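Local coordinates for agmatinase (Burkholderia thailandensis, PDB 4DZ4), which probably hydrolyses agmatine to putrescine and urea, as a manganese-dependent enzyme of the arginase family with two metal ions per subunit, at residues Leu159-Ala164 with Ser197-Ile202; Asp163-Thr168 with Thr244-Cys249. All coordinates share one frame; numbering follows the deposited sequence.

Interaction 1: Leu159-Ala164 with Ser197-Ile202; sequences LIHFDA and SVQVGI. With MN (manganese (II) ion), chain Q; MN (manganese (II) ion), chain P.
His-161 and Gln-199 face each other across two neighbouring parallel strands of the central sheet of the arginase fold, joined as a beta-alpha-beta unit through helix 182-188. Both side chains stand on the same face of the sheet, crossing obliquely with imidazole and amide planes 54° apart. Gln-199 NE2 comes in at the edge of the ring, near its plane, and donates to His-161 ND1 at 3.0 Å. CG of His-161 lies anti to the backbone N (chi1 173°), which carries the other end of the ring toward the C-terminal end of its strand. There His-161 NE2 donates to Asp-163 OD2 at 2.8 Å, on the anti side of the carboxylate. With ND1 accepting and NE2 donating, the ring's rotation is fixed; His-161 is the second-shell partner of a carboxylate whose two oxygens each hold one manganese ion, and Gln-199, one step further out, holds the ring. Turned to the other face, Phe-162 and Val-200 lie side by side and point the same way, with CD1 of the ring 3.9 Å from Val-200 CB. Ile-160 and Val-198 share that face, which helix 225-236 covers. Beneath the side chains the backbones exchange a parallel ladder: Val-198 N and Val-200 N donate to Leu-159 O and His-161 O, and His-161 N and Asp-163 N donate in return to Val-198 O and Val-200 O. Gly-201, with a positive phi of 94°, turns the chain where the ladder ends. At the opposite end Ser-197 OG, also bonded to Asp-193 O, accepts almost straight from Leu-159 N at 2.9 Å.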
ATOM      1  N   LEU B 159      31.528   4.201 -21.081  1.00 14.14           N
ATOM      2  CA  LEU B 159      30.314   4.129 -20.267  1.00 13.20           C
ATOM      3  C   LEU B 159      30.165   2.736 -19.668  1.00 12.76           C
ATOM      4  O   LEU B 159      30.302   1.718 -20.372  1.00 13.08           O
ATOM      5  CB  LEU B 159      29.074   4.478 -21.085  1.00 12.93           C
ATOM      6  CG  LEU B 159      27.790   4.702 -20.268  1.00 13.26           C
ATOM      7  CD1 LEU B 159      27.866   6.017 -19.489  1.00 13.25           C
ATOM      8  CD2 LEU B 159      26.583   4.702 -21.208  1.00 12.90           C
ATOM      9  N   ILE B 160      29.914   2.699 -18.371  1.00 11.88           N
ATOM     10  CA  ILE B 160      29.562   1.436 -17.696  1.00 11.82           C
ATOM     11  C   ILE B 160      28.107   1.618 -17.271  1.00 11.02           C
ATOM     12  O   ILE B 160      27.799   2.408 -16.398  1.00 10.91           O
ATOM     13  CB  ILE B 160      30.451   1.134 -16.472  1.00 12.27           C
ATOM     14  CG1 ILE B 160      31.936   1.037 -16.876  1.00 13.18           C
ATOM     15  CG2 ILE B 160      29.964  -0.174 -15.821  1.00 12.38           C
ATOM     16  CD1 ILE B 160      32.877   0.923 -15.683  1.00 13.48           C
ATOM     17  N   HIS B 161      27.219   0.857 -17.894  1.00 10.86           N
ATOM     18  CA  HIS B 161      25.771   1.155 -17.854  1.00 10.48           C
ATOM     19  C   HIS B 161      24.995  -0.048 -17.371  1.00 10.60           C
ATOM     20  O   HIS B 161      24.999  -1.083 -18.032  1.00 11.01           O
ATOM     21  CB  HIS B 161      25.399   1.583 -19.269  1.00 10.74           C
ATOM     22  CG  HIS B 161      23.922   1.788 -19.524  1.00 10.49           C
ATOM     23  ND1 HIS B 161      23.417   1.778 -20.787  1.00 10.92           N
ATOM     24  CD2 HIS B 161      22.859   2.058 -18.679  1.00 10.31           C
ATOM     25  CE1 HIS B 161      22.091   2.006 -20.746  1.00 10.44           C
ATOM     26  NE2 HIS B 161      21.741   2.177 -19.469  1.00 10.33           N
ATOM     27  N   PHE B 162      24.410   0.057 -16.176  1.00  9.99           N
ATOM     28  CA  PHE B 162      23.613  -1.038 -15.610  1.00 10.06           C
ATOM     29  C   PHE B 162      22.142  -0.705 -15.887  1.00  9.84           C
ATOM     30  O   PHE B 162      21.682   0.377 -15.500  1.00  9.61           O
ATOM     31  CB  PHE B 162      23.832  -1.136 -14.101  1.00 10.10           C
ATOM     32  CG  PHE B 162      25.196  -1.612 -13.702  1.00 10.87           C
ATOM     33  CD1 PHE B 162      25.412  -2.947 -13.340  1.00 11.30           C
ATOM     34  CD2 PHE B 162      26.266  -0.717 -13.646  1.00 10.93           C
ATOM     35  CE1 PHE B 162      26.677  -3.408 -12.964  1.00 12.19           C
ATOM     36  CE2 PHE B 162      27.536  -1.159 -13.237  1.00 11.47           C
ATOM     37  CZ  PHE B 162      27.740  -2.495 -12.896  1.00 11.92           C
ATOM     38  N   ASP B 163      21.393  -1.609 -16.529  1.00  9.84           N
ATOM     39  CA  ASP B 163      20.046  -1.253 -16.995  1.00  9.88           C
ATOM     40  C   ASP B 163      19.394  -2.467 -17.595  1.00  9.83           C
ATOM     41  O   ASP B 163      20.078  -3.289 -18.219  1.00 10.13           O
ATOM     42  CB  ASP B 163      20.161  -0.179 -18.097  1.00  9.47           C
ATOM     43  CG  ASP B 163      18.948   0.741 -18.194  1.00 10.16           C
ATOM     44  OD1 ASP B 163      17.795   0.264 -18.171  1.00 10.19           O
ATOM     45  OD2 ASP B 163      19.174   1.956 -18.394  1.00  9.88           O
ATOM     46  N   ALA B 164      18.079  -2.556 -17.464  1.00  9.54           N
ATOM     47  CA  ALA B 164      17.317  -3.494 -18.301  1.00  9.33           C
ATOM     48  C   ALA B 164      17.256  -3.030 -19.766  1.00  9.50           C
ATOM     49  O   ALA B 164      16.939  -3.836 -20.649  1.00  9.59           O
ATOM     50  CB  ALA B 164      15.888  -3.648 -17.757  1.00  9.40           C
ATOM     51  N   SER B 197      32.780   0.517 -24.077  1.00 14.90           N
ATOM     52  CA  SER B 197      31.643   0.724 -23.180  1.00 13.45           C
ATOM     53  C   SER B 197      30.904  -0.584 -23.016  1.00 13.19           C
ATOM     54  O   SER B 197      31.035  -1.485 -23.833  1.00 12.92           O
ATOM     55  CB  SER B 197      30.684   1.771 -23.765  1.00 13.06           C
ATOM     56  OG  SER B 197      31.293   3.061 -23.711  1.00 13.13           O
ATOM     57  N   VAL B 198      30.105  -0.673 -21.969  1.00 12.61           N
ATOM     58  CA  VAL B 198      29.464  -1.953 -21.654  1.00 12.87           C
ATOM     59  C   VAL B 198      28.129  -1.729 -20.967  1.00 12.39           C
ATOM     60  O   VAL B 198      27.989  -0.837 -20.101  1.00 12.10           O
ATOM     61  CB  VAL B 198      30.408  -2.860 -20.807  1.00 13.49           C
ATOM     62  CG1 VAL B 198      30.804  -2.181 -19.485  1.00 13.36           C
ATOM     63  CG2 VAL B 198      29.775  -4.239 -20.572  1.00 13.41           C
ATOM     64  N   GLN B 199      27.156  -2.559 -21.343  1.00 12.06           N
ATOM     65  CA  GLN B 199      25.808  -2.471 -20.799  1.00 12.10           C
ATOM     66  C   GLN B 199      25.515  -3.801 -20.107  1.00 11.91           C
ATOM     67  O   GLN B 199      25.716  -4.853 -20.695  1.00 13.15           O
ATOM     68  CB  GLN B 199      24.828  -2.164 -21.922  1.00 11.94           C
ATOM     69  CG  GLN B 199      25.098  -0.787 -22.548  1.00 12.18           C
ATOM     70  CD  GLN B 199      24.168  -0.439 -23.694  1.00 12.89           C
ATOM     71  OE1 GLN B 199      23.984  -1.218 -24.638  1.00 13.83           O
ATOM     72  NE2 GLN B 199      23.540   0.743 -23.604  1.00 12.95           N
ATOM     73  N   VAL B 200      25.066  -3.726 -18.863  1.00 11.37           N
ATOM     74  CA  VAL B 200      25.001  -4.893 -17.967  1.00 11.52           C
ATOM     75  C   VAL B 200      23.570  -5.063 -17.425  1.00 10.84           C
ATOM     76  O   VAL B 200      22.997  -4.124 -16.854  1.00 10.76           O
ATOM     77  CB  VAL B 200      25.947  -4.723 -16.762  1.00 11.84           C
ATOM     78  CG1 VAL B 200      25.914  -5.983 -15.890  1.00 12.50           C
ATOM     79  CG2 VAL B 200      27.393  -4.464 -17.224  1.00 12.51           C
ATOM     80  N   GLY B 201      23.009  -6.259 -17.596  1.00 10.92           N
ATOM     81  CA  GLY B 201      21.655  -6.571 -17.123  1.00 10.67           C
ATOM     82  C   GLY B 201      20.577  -6.372 -18.194  1.00 10.68           C
ATOM     83  O   GLY B 201      19.376  -6.553 -17.932  1.00 10.13           O
ATOM     84  N   ILE B 202      21.013  -6.015 -19.401  1.00 10.39           N
ATOM     85  CA  ILE B 202      20.114  -5.794 -20.554  1.00 10.36           C
ATOM     86  C   ILE B 202      19.148  -6.954 -20.761  1.00 10.81           C
ATOM     87  O   ILE B 202      19.526  -8.118 -20.706  1.00 11.15           O
ATOM     88  CB  ILE B 202      20.895  -5.516 -21.861  1.00 10.97           C
ATOM     89  CG1 ILE B 202      21.766  -4.245 -21.719  1.00 10.48           C
ATOM     90  CG2 ILE B 202      19.913  -5.432 -23.054  1.00 10.88           C
ATOM     91  CD1 ILE B 202      20.964  -2.935 -21.552  1.00 10.42           C
TER
HETATM   92 MN    MN Q 402      15.913   1.115 -17.705  1.00 13.04          MN
HETATM   93 MN    MN P 401      17.739   3.593 -18.665  0.78 14.69          MN
HETATM   94  O   HOH W   1      16.120   2.613 -19.123  1.00 13.72           O

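Interaction 2: Asp163-Thr168 with Thr244-Cys249; sequences DAHCDT and TFDIDC. With MN (manganese (II) ion), chain Q; MN (manganese (II) ion), chain P.
Asp-163 meets Asp-246 and Asp-248 around two manganese ions, the first of chain Q and the second of chain P, and its side chain can be followed outward from CB. Asp-163 CB lies 4.1 Å from Asp-246 CB, where the two side chains cross with their carboxylate planes 73° apart. CG sits between the ions, each oxygen leading to one of them. Asp-163 OD1 binds the first manganese at 2.1 Å and comes 2.8 Å from Asp-248 OD2, a closeness explained by the metal they share. The backbone N-H of His-165 also reaches OD1, from above the carboxylate plane, closing an Asx turn. OD2 binds the second manganese and touches Asp-246 OD2, which bridges both ions unevenly, at 2.2 Å from the first and 2.6 Å from the second.

Asp-248 grips the first ion with both oxygens, OD1 being the nearer. Its chi1 of 78° places CG between the backbone N and carbonyl carbon, and from there Asp-248 OD2 also accepts from Ala-164 N at 3.1 Å, nearly along its C-O axis. This bond ties the loop 163-168 to the 3-10 turn 247-249. His-165 completes the protein ligands of the first ion through ND1; its side chain crosses that of Asp-248 at about a right angle, with ring and carboxylate planes 62° apart, and Asp-248 OD1 lies at the ring edge. Asp-246 OD1 instead accepts from Asp-248 N in a second Asx turn, which orients the two aspartates.

On the second ion, Asp-167 OD2 and His-139 from outside the segments are further ligands. A water bridges the metals and donates to Asp-167 OD1 at 3.0 Å. Two manganese ions joined by shared aspartates and a bridging water form the binuclear centre characteristic of the arginase family.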
ATOM      1  N   ASP B 163      21.393  -1.609 -16.529  1.00  9.84           N
ATOM      2  CA  ASP B 163      20.046  -1.253 -16.995  1.00  9.88           C
ATOM      3  C   ASP B 163      19.394  -2.467 -17.595  1.00  9.83           C
ATOM      4  O   ASP B 163      20.078  -3.289 -18.219  1.00 10.13           O
ATOM      5  CB  ASP B 163      20.161  -0.179 -18.097  1.00  9.47           C
ATOM      6  CG  ASP B 163      18.948   0.741 -18.194  1.00 10.16           C
ATOM      7  OD1 ASP B 163      17.795   0.264 -18.171  1.00 10.19           O
ATOM      8  OD2 ASP B 163      19.174   1.956 -18.394  1.00  9.88           O
ATOM      9  N   ALA B 164      18.079  -2.556 -17.464  1.00  9.54           N
ATOM     10  CA  ALA B 164      17.317  -3.494 -18.301  1.00  9.33           C
ATOM     11  C   ALA B 164      17.256  -3.030 -19.766  1.00  9.50           C
ATOM     12  O   ALA B 164      16.939  -3.836 -20.649  1.00  9.59           O
ATOM     13  CB  ALA B 164      15.888  -3.648 -17.757  1.00  9.40           C
ATOM     14  N   HIS B 165      17.528  -1.735 -20.002  1.00  9.29           N
ATOM     15  CA  HIS B 165      17.327  -1.055 -21.297  1.00  9.58           C
ATOM     16  C   HIS B 165      18.623  -0.429 -21.818  1.00  9.98           C
ATOM     17  O   HIS B 165      19.359   0.207 -21.089  1.00  9.62           O
ATOM     18  CB  HIS B 165      16.305   0.083 -21.161  1.00  9.59           C
ATOM     19  CG  HIS B 165      15.010  -0.343 -20.525  1.00  9.86           C
ATOM     20  ND1 HIS B 165      14.781  -0.239 -19.189  1.00 10.19           N
ATOM     21  CD2 HIS B 165      13.862  -0.885 -21.085  1.00 10.44           C
ATOM     22  CE1 HIS B 165      13.537  -0.714 -18.919  1.00 10.22           C
ATOM     23  NE2 HIS B 165      12.978  -1.090 -20.081  1.00 10.47           N
ATOM     24  N   CYS B 166      18.847  -0.564 -23.113  1.00 10.23           N
ATOM     25  CA  CYS B 166      20.058  -0.013 -23.739  1.00 10.90           C
ATOM     26  C   CYS B 166      20.018   1.503 -23.891  1.00 11.27           C
ATOM     27  O   CYS B 166      21.076   2.165 -23.952  1.00 11.46           O
ATOM     28  CB  CYS B 166      20.277  -0.664 -25.099  1.00 11.69           C
ATOM     29  SG  CYS B 166      18.956  -0.348 -26.291  1.00 12.38           S
ATOM     30  N   ASP B 167      18.804   2.056 -23.948  1.00 11.00           N
ATOM     31  CA  ASP B 167      18.594   3.502 -24.145  1.00 11.56           C
ATOM     32  C   ASP B 167      19.326   4.055 -25.370  1.00 12.13           C
ATOM     33  O   ASP B 167      19.696   5.240 -25.415  1.00 12.62           O
ATOM     34  CB  ASP B 167      18.920   4.266 -22.854  1.00 11.66           C
ATOM     35  CG  ASP B 167      18.051   3.785 -21.671  1.00 11.47           C
ATOM     36  OD1 ASP B 167      16.948   3.235 -21.943  1.00 11.50           O
ATOM     37  OD2 ASP B 167      18.459   3.949 -20.505  1.00 12.14           O
ATOM     38  N   THR B 168      19.518   3.195 -26.369  1.00 12.20           N
ATOM     39  CA  THR B 168      20.162   3.567 -27.622  1.00 12.89           C
ATOM     40  C   THR B 168      19.236   3.389 -28.844  1.00 13.50           C
ATOM     41  O   THR B 168      19.703   3.340 -29.970  1.00 14.37           O
ATOM     42  CB  THR B 168      21.470   2.746 -27.836  1.00 13.06           C
ATOM     43  OG1 THR B 168      21.172   1.342 -27.692  1.00 13.05           O
ATOM     44  CG2 THR B 168      22.538   3.138 -26.830  1.00 13.15           C
ATOM     45  N   THR B 244      26.752   4.550 -14.895  1.00 10.80           N
ATOM     46  CA  THR B 244      25.360   4.991 -14.773  1.00 10.60           C
ATOM     47  C   THR B 244      24.534   3.777 -14.383  1.00 10.59           C
ATOM     48  O   THR B 244      24.549   2.762 -15.080  1.00 11.06           O
ATOM     49  CB  THR B 244      24.857   5.716 -16.055  1.00 10.82           C
ATOM     50  OG1 THR B 244      23.478   6.078 -15.902  1.00 11.00           O
ATOM     51  CG2 THR B 244      25.021   4.848 -17.328  1.00 11.19           C
ATOM     52  N   PHE B 245      23.883   3.864 -13.238  1.00 10.09           N
ATOM     53  CA  PHE B 245      23.134   2.726 -12.711  1.00 10.20           C
ATOM     54  C   PHE B 245      21.641   3.016 -12.708  1.00  9.97           C
ATOM     55  O   PHE B 245      21.162   3.783 -11.864  1.00  9.89           O
ATOM     56  CB  PHE B 245      23.607   2.364 -11.297  1.00 10.73           C
ATOM     57  CG  PHE B 245      23.230   0.967 -10.882  1.00 11.06           C
ATOM     58  CD1 PHE B 245      21.900   0.652 -10.621  1.00 11.30           C
ATOM     59  CD2 PHE B 245      24.211  -0.046 -10.780  1.00 11.60           C
ATOM     60  CE1 PHE B 245      21.512  -0.646 -10.269  1.00 11.11           C
ATOM     61  CE2 PHE B 245      23.843  -1.334 -10.391  1.00 11.95           C
ATOM     62  CZ  PHE B 245      22.491  -1.641 -10.136  1.00 11.93           C
ATOM     63  N   ASP B 246      20.919   2.394 -13.632  1.00 10.37           N
ATOM     64  CA  ASP B 246      19.450   2.488 -13.670  1.00 10.20           C
ATOM     65  C   ASP B 246      18.957   1.373 -12.744  1.00  9.80           C
ATOM     66  O   ASP B 246      19.257   0.221 -12.974  1.00  9.79           O
ATOM     67  CB  ASP B 246      18.980   2.338 -15.128  1.00 10.67           C
ATOM     68  CG  ASP B 246      17.419   2.358 -15.298  1.00 10.83           C
ATOM     69  OD1 ASP B 246      16.688   2.174 -14.307  1.00 10.79           O
ATOM     70  OD2 ASP B 246      16.954   2.532 -16.451  1.00 11.52           O
ATOM     71  N   ILE B 247      18.261   1.733 -11.664  1.00  9.04           N
ATOM     72  CA  ILE B 247      17.789   0.761 -10.675  1.00  9.43           C
ATOM     73  C   ILE B 247      16.949  -0.378 -11.291  1.00  9.38           C
ATOM     74  O   ILE B 247      16.901  -1.482 -10.731  1.00  9.29           O
ATOM     75  CB  ILE B 247      17.068   1.468  -9.502  1.00  9.26           C
ATOM     76  CG1 ILE B 247      17.187   0.634  -8.186  1.00  9.94           C
ATOM     77  CG2 ILE B 247      15.611   1.831  -9.888  1.00  9.07           C
ATOM     78  CD1 ILE B 247      18.597   0.370  -7.678  1.00 10.40           C
ATOM     79  N   ASP B 248      16.357  -0.143 -12.463  1.00  9.09           N
ATOM     80  CA  ASP B 248      15.598  -1.215 -13.145  1.00  9.70           C
ATOM     81  C   ASP B 248      16.484  -2.318 -13.738  1.00  9.58           C
ATOM     82  O   ASP B 248      15.982  -3.306 -14.273  1.00  9.84           O
ATOM     83  CB  ASP B 248      14.562  -0.657 -14.148  1.00 10.59           C
ATOM     84  CG  ASP B 248      15.165  -0.185 -15.500  1.00 11.85           C
ATOM     85  OD1 ASP B 248      14.460   0.632 -16.147  1.00 12.34           O
ATOM     86  OD2 ASP B 248      16.285  -0.575 -15.910  1.00 12.55           O
ATOM     87  N   CYS B 249      17.808  -2.150 -13.617  1.00  9.89           N
ATOM     88  CA  CYS B 249      18.742  -3.286 -13.828  1.00  9.87           C
ATOM     89  C   CYS B 249      18.314  -4.458 -12.880  1.00  9.59           C
ATOM     90  O   CYS B 249      18.304  -5.628 -13.273  1.00  9.55           O
ATOM     91  CB  CYS B 249      20.166  -2.841 -13.472  1.00 10.92           C
ATOM     92  SG  CYS B 249      21.366  -4.171 -13.712  1.00 13.45           S
TER
HETATM   93 MN    MN Q 402      15.913   1.115 -17.705  1.00 13.04          MN
HETATM   94 MN    MN P 401      17.739   3.593 -18.665  0.78 14.69          MN
HETATM   95  O   HOH W   1      16.120   2.613 -19.123  1.00 13.72           O

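Interactions 1 and 2 begin on the same run of chain, sharing Asp-163 and Ala-164, and their centres lie only about 6 Å apart. Interaction 1 uses strand 158-162 itself, and interaction 2 the loop that leaves its C-terminal end; in the sheet the strand lies between 198-202 and 240-246. Along the chain, 159-168 comes first, then 197-202, then 244-249. Across the join, Ile-160 O and Phe-162 O probably accept hydrogen bonds from Thr-244 N and Asp-246 N, setting the metal-binding ends of the two strands side by side. Interaction 1 supplies the sheet framework and, through His-161, a second-shell bond to the shared ligand Asp-163, while interaction 2 gathers much of the first shell.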